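Local coordinates for protein thermophilic dibenzothiophene desulfurization enzyme C (Paenibacillus sp. A11-2, PDB 5XDC) that probably oxidises dibenzothiophene to its 5-oxide and then to the 5,5-dioxide, using reduced FMN and molecular oxygen, at residues A99-F104 against E226-P231; A194-N199 against S218-Y223; L246-T251 against E332-L337. All coordinates share one frame; numbering follows the deposited sequence.

Along the chain, interaction 1 brackets interaction 2, and both are complete before interaction 3 begins. Interactions 1 and 2 have centres about 19 Å apart and touch through Leu-227 and Val-222; the loop after strand 220-222, which holds Leu-227, goes on to meet the end of helix 85-104. Interaction 3 lies about 17 Å from interaction 1, centre to centre, and meets it where Tyr-100 and Leu-103 pack on Trp-247. Interactions 2 and 3 stay apart, about 17 Å at their nearest atoms. The three contacts run from the surface of the middle beta domain through the N-terminal helices to the C-terminal helices, the three domains of the acyl-CoA dehydrogenase fold.

Interaction 1: A99-F104 against E226-P231; sequences AYVDLF and ELLGTP
The last turn of helix 85-104 meets an irregular loop, Phe-104 and Leu-228 coming nearest with their CA atoms 5.5 Å apart. Leu-228 supplies most of the loop's side of the contact. Its CD1 sits at the edge of the Tyr-100 ring, near the ring plane and 3.9 Å from Tyr-100 CD1, and it also reaches Val-101 CG2 at 4.3 Å. Lower on the same side chain, Leu-228 CB lies beside Phe-104 CB. The Tyr-100 side chain leaves the helix with CG anti to the backbone N (chi1 -166°), which brings the far end of the phenol nearer the loop. There Tyr-100 OH is 2.7 Å from a water that donates to Leu-228 O at 2.7 Å. Phe-104 lies over one face of the Tyr-100 ring through its CD2, while the same water and Tyr-100 OH lie over a face of the Phe-104 ring. A second water accepts from Gly-229 N at 2.9 Å and bonds weakly to Phe-104 O. Trp-113 of helix 107-119 also packs on Leu-228, and Phe-171 and Trp-247 meet Tyr-100 edge-to-face. Backbone hydrogen bonds tie Glu-226 and Leu-228 to Leu-188 and Ala-186 of strand 184-190. The contact thus joins the N-terminal helices to the middle beta domain of an acyl-CoA dehydrogenase-like fold, about 6 Å (Tyr-100 to Ser-129, side chains) from an FMN site that is empty in this chain.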
# COMPACT_ATOMS: atom_id res chain seq x y z
N ALA B 99 -30.59 2.63 20.32
CA ALA B 99 -31.11 3.19 19.08
C ALA B 99 -32.21 2.34 18.50
O ALA B 99 -33.23 2.86 18.03
CB ALA B 99 -29.97 3.36 18.07
N TYR B 100 -32.04 1.01 18.51
CA TYR B 100 -33.09 0.14 17.99
C TYR B 100 -34.38 0.34 18.78
O TYR B 100 -35.46 0.47 18.20
CB TYR B 100 -32.65 -1.32 18.03
CG TYR B 100 -33.55 -2.20 17.22
CD1 TYR B 100 -34.77 -2.66 17.73
CD2 TYR B 100 -33.23 -2.53 15.91
CE1 TYR B 100 -35.61 -3.43 16.96
CE2 TYR B 100 -34.06 -3.31 15.14
CZ TYR B 100 -35.26 -3.75 15.67
OH TYR B 100 -36.10 -4.52 14.90
N VAL B 101 -34.27 0.35 20.10
CA VAL B 101 -35.45 0.56 20.94
C VAL B 101 -36.11 1.89 20.60
O VAL B 101 -37.33 1.97 20.42
CB VAL B 101 -35.08 0.47 22.42
CG1 VAL B 101 -36.27 0.91 23.30
CG2 VAL B 101 -34.64 -0.94 22.80
N ASP B 102 -35.30 2.95 20.52
CA ASP B 102 -35.87 4.28 20.28
C ASP B 102 -36.56 4.36 18.93
O ASP B 102 -37.56 5.08 18.79
CB ASP B 102 -34.79 5.34 20.37
CG ASP B 102 -35.37 6.73 20.58
OD1 ASP B 102 -35.81 7.00 21.71
OD2 ASP B 102 -35.40 7.51 19.61
N LEU B 103 -36.05 3.65 17.92
CA LEU B 103 -36.59 3.75 16.58
C LEU B 103 -37.84 2.91 16.36
O LEU B 103 -38.58 3.17 15.41
CB LEU B 103 -35.53 3.31 15.55
CG LEU B 103 -34.35 4.27 15.40
CD1 LEU B 103 -33.21 3.56 14.65
CD2 LEU B 103 -34.78 5.54 14.67
N PHE B 104 -38.09 1.91 17.21
CA PHE B 104 -39.21 1.00 17.04
C PHE B 104 -40.21 1.00 18.19
O PHE B 104 -41.36 0.59 17.98
CB PHE B 104 -38.71 -0.44 16.83
CG PHE B 104 -38.15 -0.69 15.46
CD1 PHE B 104 -38.99 -1.03 14.41
CD2 PHE B 104 -36.80 -0.56 15.22
CE1 PHE B 104 -38.48 -1.26 13.16
CE2 PHE B 104 -36.29 -0.77 13.96
CZ PHE B 104 -37.12 -1.13 12.94
N GLU B 226 -43.50 -5.97 25.63
CA GLU B 226 -42.06 -5.99 25.42
C GLU B 226 -41.68 -6.05 23.94
O GLU B 226 -40.50 -5.86 23.61
CB GLU B 226 -41.45 -7.19 26.17
CG GLU B 226 -41.69 -7.13 27.67
CD GLU B 226 -41.31 -8.40 28.42
OE1 GLU B 226 -41.43 -9.51 27.85
OE2 GLU B 226 -40.91 -8.27 29.60
N LEU B 227 -42.63 -6.32 23.07
CA LEU B 227 -42.38 -6.39 21.64
C LEU B 227 -42.11 -5.01 21.05
O LEU B 227 -42.74 -4.01 21.43
CB LEU B 227 -43.57 -7.04 20.94
CG LEU B 227 -43.83 -8.47 21.43
CD1 LEU B 227 -45.19 -8.92 20.96
CD2 LEU B 227 -42.76 -9.38 20.91
N LEU B 228 -41.16 -4.97 20.12
CA LEU B 228 -40.76 -3.74 19.45
C LEU B 228 -41.36 -3.77 18.06
O LEU B 228 -40.87 -4.48 17.17
CB LEU B 228 -39.25 -3.62 19.42
CG LEU B 228 -38.61 -3.53 20.80
CD1 LEU B 228 -37.10 -3.75 20.71
CD2 LEU B 228 -38.94 -2.19 21.43
N GLY B 229 -42.44 -3.01 17.87
CA GLY B 229 -43.16 -3.04 16.62
C GLY B 229 -43.88 -4.36 16.41
O GLY B 229 -44.04 -5.18 17.32
N THR B 230 -44.31 -4.55 15.19
CA THR B 230 -45.03 -5.73 14.78
C THR B 230 -44.09 -6.69 14.07
O THR B 230 -43.00 -6.30 13.63
CB THR B 230 -46.18 -5.35 13.86
OG1 THR B 230 -45.67 -4.74 12.67
CG2 THR B 230 -47.10 -4.36 14.56
N PRO B 231 -44.47 -7.96 13.93
CA PRO B 231 -43.57 -8.91 13.27
C PRO B 231 -43.29 -8.50 11.84
O PRO B 231 -44.19 -8.18 11.07
CB PRO B 231 -44.34 -10.23 13.34
CG PRO B 231 -45.29 -10.05 14.49
CD PRO B 231 -45.68 -8.61 14.45
O HOH W 1 -38.79 -4.65 15.44
O HOH W 2 -43.54 -1.14 19.79

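Interaction 2: A194-N199 against S218-Y223; sequences AGVQVN and SGVVVY
Segments 194-199 and 218-223 approach most closely at Gly-195 and Ser-218, CA atoms 4.6 Å apart, and separate beyond. One direct hydrogen bond joins them: Ser-218 N gives to Gly-195 O at 2.8 Å, nearly straight at 168°, from a position tilted off the carbonyl plane. A water donating to Gly-195 O also bonds Ser-218 OG, so the carbonyl has two partners. Another water bridges Ala-194 O (2.7 Å) and Val-221 N (2.9 Å). Gly-195 CA makes a CH...O contact with Ser-218 O at 3.4 Å. The apolar part is a valine pair: Val-220 has CG1 anti to its own N (chi1 170°), which turns CG2 onto the other segment, 3.6 Å from Val-196 CG2. With both methyl groups of Val-220 gone, as in an alanine here, Val-196 CG2 is likely to lose its apolar mate and a gap to open beside it. Gly-219 with Val-220 forms a G1 beta bulge facing Ile-152. The corner at Ser-218 and Gly-219 carries the chain from the small sheet, where strand 215-217 lies beside strand 196-198, into the larger one, where strand 220-222 pairs with strand 150-153 and packs on Ile-189 of strand 184-190.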
# COMPACT_ATOMS: atom_id res chain seq x y z
N ALA B 194 -37.43 -16.28 32.85
CA ALA B 194 -37.36 -17.74 32.88
C ALA B 194 -37.06 -18.30 31.51
O ALA B 194 -37.69 -17.94 30.51
CB ALA B 194 -38.69 -18.32 33.39
N GLY B 195 -36.07 -19.20 31.45
CA GLY B 195 -35.70 -19.85 30.21
C GLY B 195 -34.51 -19.22 29.51
O GLY B 195 -34.00 -19.81 28.55
N VAL B 196 -34.06 -18.05 29.95
CA VAL B 196 -32.90 -17.40 29.35
C VAL B 196 -31.64 -17.91 30.05
O VAL B 196 -31.51 -17.81 31.27
CB VAL B 196 -32.99 -15.87 29.47
CG1 VAL B 196 -31.69 -15.21 28.96
CG2 VAL B 196 -34.19 -15.35 28.67
N GLN B 197 -30.70 -18.44 29.26
CA GLN B 197 -29.42 -18.88 29.80
C GLN B 197 -28.31 -18.20 29.02
O GLN B 197 -28.14 -18.45 27.83
CB GLN B 197 -29.28 -20.40 29.74
CG GLN B 197 -27.94 -20.92 30.25
CD GLN B 197 -27.71 -20.61 31.72
OE1 GLN B 197 -28.51 -20.99 32.58
NE2 GLN B 197 -26.61 -19.93 32.02
N VAL B 198 -27.58 -17.31 29.70
CA VAL B 198 -26.39 -16.68 29.14
C VAL B 198 -25.25 -17.67 29.31
O VAL B 198 -24.92 -18.04 30.43
CB VAL B 198 -26.09 -15.35 29.83
CG1 VAL B 198 -24.82 -14.72 29.27
CG2 VAL B 198 -27.28 -14.41 29.69
N ASN B 199 -24.64 -18.09 28.20
CA ASN B 199 -23.77 -19.27 28.28
C ASN B 199 -22.32 -18.98 28.64
O ASN B 199 -21.62 -19.91 29.06
CB ASN B 199 -23.82 -20.03 26.96
CG ASN B 199 -25.16 -20.69 26.74
OD1 ASN B 199 -25.73 -21.28 27.66
ND2 ASN B 199 -25.68 -20.57 25.53
N SER B 218 -34.90 -21.22 26.25
CA SER B 218 -35.69 -22.44 26.44
C SER B 218 -37.11 -22.05 26.87
O SER B 218 -37.35 -21.82 28.05
CB SER B 218 -35.04 -23.34 27.47
OG SER B 218 -33.79 -23.79 26.99
N GLY B 219 -38.03 -22.02 25.91
CA GLY B 219 -39.41 -21.70 26.23
C GLY B 219 -39.58 -20.33 26.86
O GLY B 219 -40.40 -20.15 27.76
N VAL B 220 -38.82 -19.35 26.38
CA VAL B 220 -38.82 -18.01 26.96
C VAL B 220 -40.06 -17.27 26.47
O VAL B 220 -40.27 -17.14 25.26
CB VAL B 220 -37.54 -17.26 26.59
CG1 VAL B 220 -37.61 -15.81 26.95
CG2 VAL B 220 -36.37 -17.90 27.31
N VAL B 221 -40.89 -16.81 27.39
CA VAL B 221 -42.08 -16.05 27.02
C VAL B 221 -41.72 -14.57 26.98
O VAL B 221 -41.17 -14.03 27.95
CB VAL B 221 -43.24 -16.30 28.00
CG1 VAL B 221 -44.49 -15.57 27.51
CG2 VAL B 221 -43.51 -17.78 28.13
N VAL B 222 -41.98 -13.90 25.85
CA VAL B 222 -41.90 -12.45 25.80
C VAL B 222 -43.30 -11.90 25.62
O VAL B 222 -44.08 -12.36 24.77
CB VAL B 222 -40.90 -11.94 24.73
CG1 VAL B 222 -39.97 -13.02 24.23
CG2 VAL B 222 -41.54 -11.17 23.62
N TYR B 223 -43.63 -10.94 26.45
CA TYR B 223 -44.99 -10.46 26.64
C TYR B 223 -45.27 -9.32 25.68
O TYR B 223 -44.35 -8.71 25.13
CB TYR B 223 -45.18 -10.03 28.08
CG TYR B 223 -44.89 -11.17 29.05
CD1 TYR B 223 -45.68 -12.31 29.06
CD2 TYR B 223 -43.81 -11.12 29.91
CE1 TYR B 223 -45.40 -13.37 29.92
CE2 TYR B 223 -43.52 -12.17 30.77
CZ TYR B 223 -44.32 -13.29 30.76
OH TYR B 223 -44.03 -14.34 31.62
O HOH W 3 -40.33 -17.40 30.19
O HOH W 4 -32.10 -21.87 28.38

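Interaction 3: L246-T251 against E332-L337; sequences LWTPIT and EQRGQL. With SO4 (sulfate ion), chain K.
Two long helices of the C-terminal helical domain, 247-276 and 331-363, meet near their N-terminal ends, and Arg-334 reaches from one across to the other. Its CG is anti to the backbone N (chi1 -172°) and the chain bends at chi2, which brings the guanidinium over the start of helix 247-276. Pro-249 CD lies over one face of that group, 3.7 Å from Arg-334 NH2, and Thr-248 OG1 lies at its edge, near the plane. The guanidinium is held by NE donating to Ser-245 O and by the salt bridge of NH1 with the C-terminal carboxylate of Ser-414. Thr-248 OG1 has its hydrogen bond with Ser-411 O. The local axes run roughly parallel, crossing at 23° with a closest approach of 9.9 Å, as neighbours in the helical bundle of the acyl-CoA dehydrogenase fold. Further along helix 331-363 the contact is apolar: Leu-337 CD2 touches both Leu-246 CD2 at 3.8 Å and Pro-249 CB at 3.9 Å, its side chain crossing theirs at about a right angle. Gln-333 NE2 donates to sulfate O4 at 3.2 Å and weakly to O3; Arg-319 and Arg-326 bind the same ion, probably from the crystallisation liquor.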
# COMPACT_ATOMS: atom_id res chain seq x y z
N LEU B 246 -32.36 3.77 9.96
CA LEU B 246 -31.16 4.47 10.43
C LEU B 246 -30.36 3.62 11.40
O LEU B 246 -29.20 3.94 11.67
CB LEU B 246 -31.49 5.78 11.13
CG LEU B 246 -32.00 6.97 10.30
CD1 LEU B 246 -32.31 8.13 11.25
CD2 LEU B 246 -30.98 7.38 9.24
N TRP B 247 -30.95 2.56 11.95
CA TRP B 247 -30.24 1.75 12.93
C TRP B 247 -28.89 1.29 12.38
O TRP B 247 -27.88 1.32 13.10
CB TRP B 247 -31.08 0.54 13.35
CG TRP B 247 -30.33 -0.33 14.30
CD1 TRP B 247 -30.20 -0.16 15.63
CD2 TRP B 247 -29.52 -1.46 13.96
NE1 TRP B 247 -29.39 -1.13 16.17
CE2 TRP B 247 -28.96 -1.95 15.16
CE3 TRP B 247 -29.23 -2.12 12.76
CZ2 TRP B 247 -28.11 -3.05 15.19
CZ3 TRP B 247 -28.39 -3.22 12.80
CH2 TRP B 247 -27.84 -3.68 14.00
N THR B 248 -28.86 0.88 11.11
CA THR B 248 -27.62 0.32 10.56
C THR B 248 -26.54 1.37 10.41
O THR B 248 -25.42 1.15 10.91
CB THR B 248 -27.89 -0.39 9.24
OG1 THR B 248 -29.15 -1.06 9.32
CG2 THR B 248 -26.79 -1.41 8.95
N PRO B 249 -26.76 2.52 9.74
CA PRO B 249 -25.68 3.52 9.70
C PRO B 249 -25.25 3.97 11.08
O PRO B 249 -24.05 4.14 11.32
CB PRO B 249 -26.27 4.66 8.86
CG PRO B 249 -27.74 4.37 8.77
CD PRO B 249 -27.89 2.90 8.89
N ILE B 250 -26.19 4.15 12.02
CA ILE B 250 -25.82 4.53 13.38
C ILE B 250 -24.85 3.51 13.96
O ILE B 250 -23.83 3.86 14.56
CB ILE B 250 -27.07 4.65 14.27
CG1 ILE B 250 -27.84 5.91 13.89
CG2 ILE B 250 -26.69 4.67 15.74
CD1 ILE B 250 -29.22 5.99 14.53
N THR B 251 -25.19 2.23 13.81
CA THR B 251 -24.41 1.17 14.43
C THR B 251 -23.08 0.98 13.73
O THR B 251 -22.05 0.76 14.38
CB THR B 251 -25.24 -0.12 14.42
OG1 THR B 251 -26.41 0.06 15.23
CG2 THR B 251 -24.44 -1.31 14.97
N GLU B 332 -33.33 8.33 0.29
CA GLU B 332 -32.18 9.07 -0.22
C GLU B 332 -31.34 9.62 0.92
O GLU B 332 -30.11 9.53 0.89
CB GLU B 332 -32.65 10.18 -1.15
CG GLU B 332 -33.25 9.65 -2.45
CD GLU B 332 -34.70 9.12 -2.33
OE1 GLU B 332 -35.44 9.53 -1.40
OE2 GLU B 332 -35.10 8.29 -3.19
N GLN B 333 -31.99 10.19 1.95
CA GLN B 333 -31.27 10.67 3.12
C GLN B 333 -30.57 9.51 3.83
O GLN B 333 -29.41 9.63 4.23
CB GLN B 333 -32.23 11.36 4.08
CG GLN B 333 -32.83 12.66 3.53
CD GLN B 333 -33.95 13.21 4.41
OE1 GLN B 333 -34.73 12.44 4.98
NE2 GLN B 333 -34.02 14.53 4.53
N ARG B 334 -31.28 8.40 4.02
CA ARG B 334 -30.70 7.25 4.70
C ARG B 334 -29.56 6.66 3.88
O ARG B 334 -28.52 6.30 4.43
CB ARG B 334 -31.78 6.20 4.95
CG ARG B 334 -31.34 5.03 5.81
CD ARG B 334 -30.81 3.86 5.01
NE ARG B 334 -30.61 2.71 5.89
CZ ARG B 334 -29.78 1.69 5.66
NH1 ARG B 334 -29.01 1.66 4.58
NH2 ARG B 334 -29.70 0.72 6.55
N GLY B 335 -29.75 6.57 2.56
CA GLY B 335 -28.74 5.97 1.71
C GLY B 335 -27.47 6.79 1.65
O GLY B 335 -26.36 6.25 1.75
N GLN B 336 -27.60 8.11 1.50
CA GLN B 336 -26.42 8.97 1.54
C GLN B 336 -25.70 8.85 2.87
O GLN B 336 -24.47 8.80 2.92
CB GLN B 336 -26.81 10.43 1.31
CG GLN B 336 -27.27 10.71 -0.10
CD GLN B 336 -27.74 12.14 -0.27
OE1 GLN B 336 -27.55 12.98 0.62
NE2 GLN B 336 -28.34 12.44 -1.41
N LEU B 337 -26.46 8.78 3.97
CA LEU B 337 -25.81 8.63 5.26
C LEU B 337 -25.06 7.31 5.34
O LEU B 337 -23.92 7.26 5.80
CB LEU B 337 -26.83 8.73 6.39
CG LEU B 337 -26.22 8.48 7.76
CD1 LEU B 337 -25.16 9.48 8.17
CD2 LEU B 337 -27.32 8.41 8.83
S SO4 K . -31.88 17.55 4.17
O1 SO4 K . -31.54 18.64 3.26
O2 SO4 K . -31.13 17.71 5.42
O3 SO4 K . -33.31 17.58 4.47
O4 SO4 K . -31.57 16.29 3.49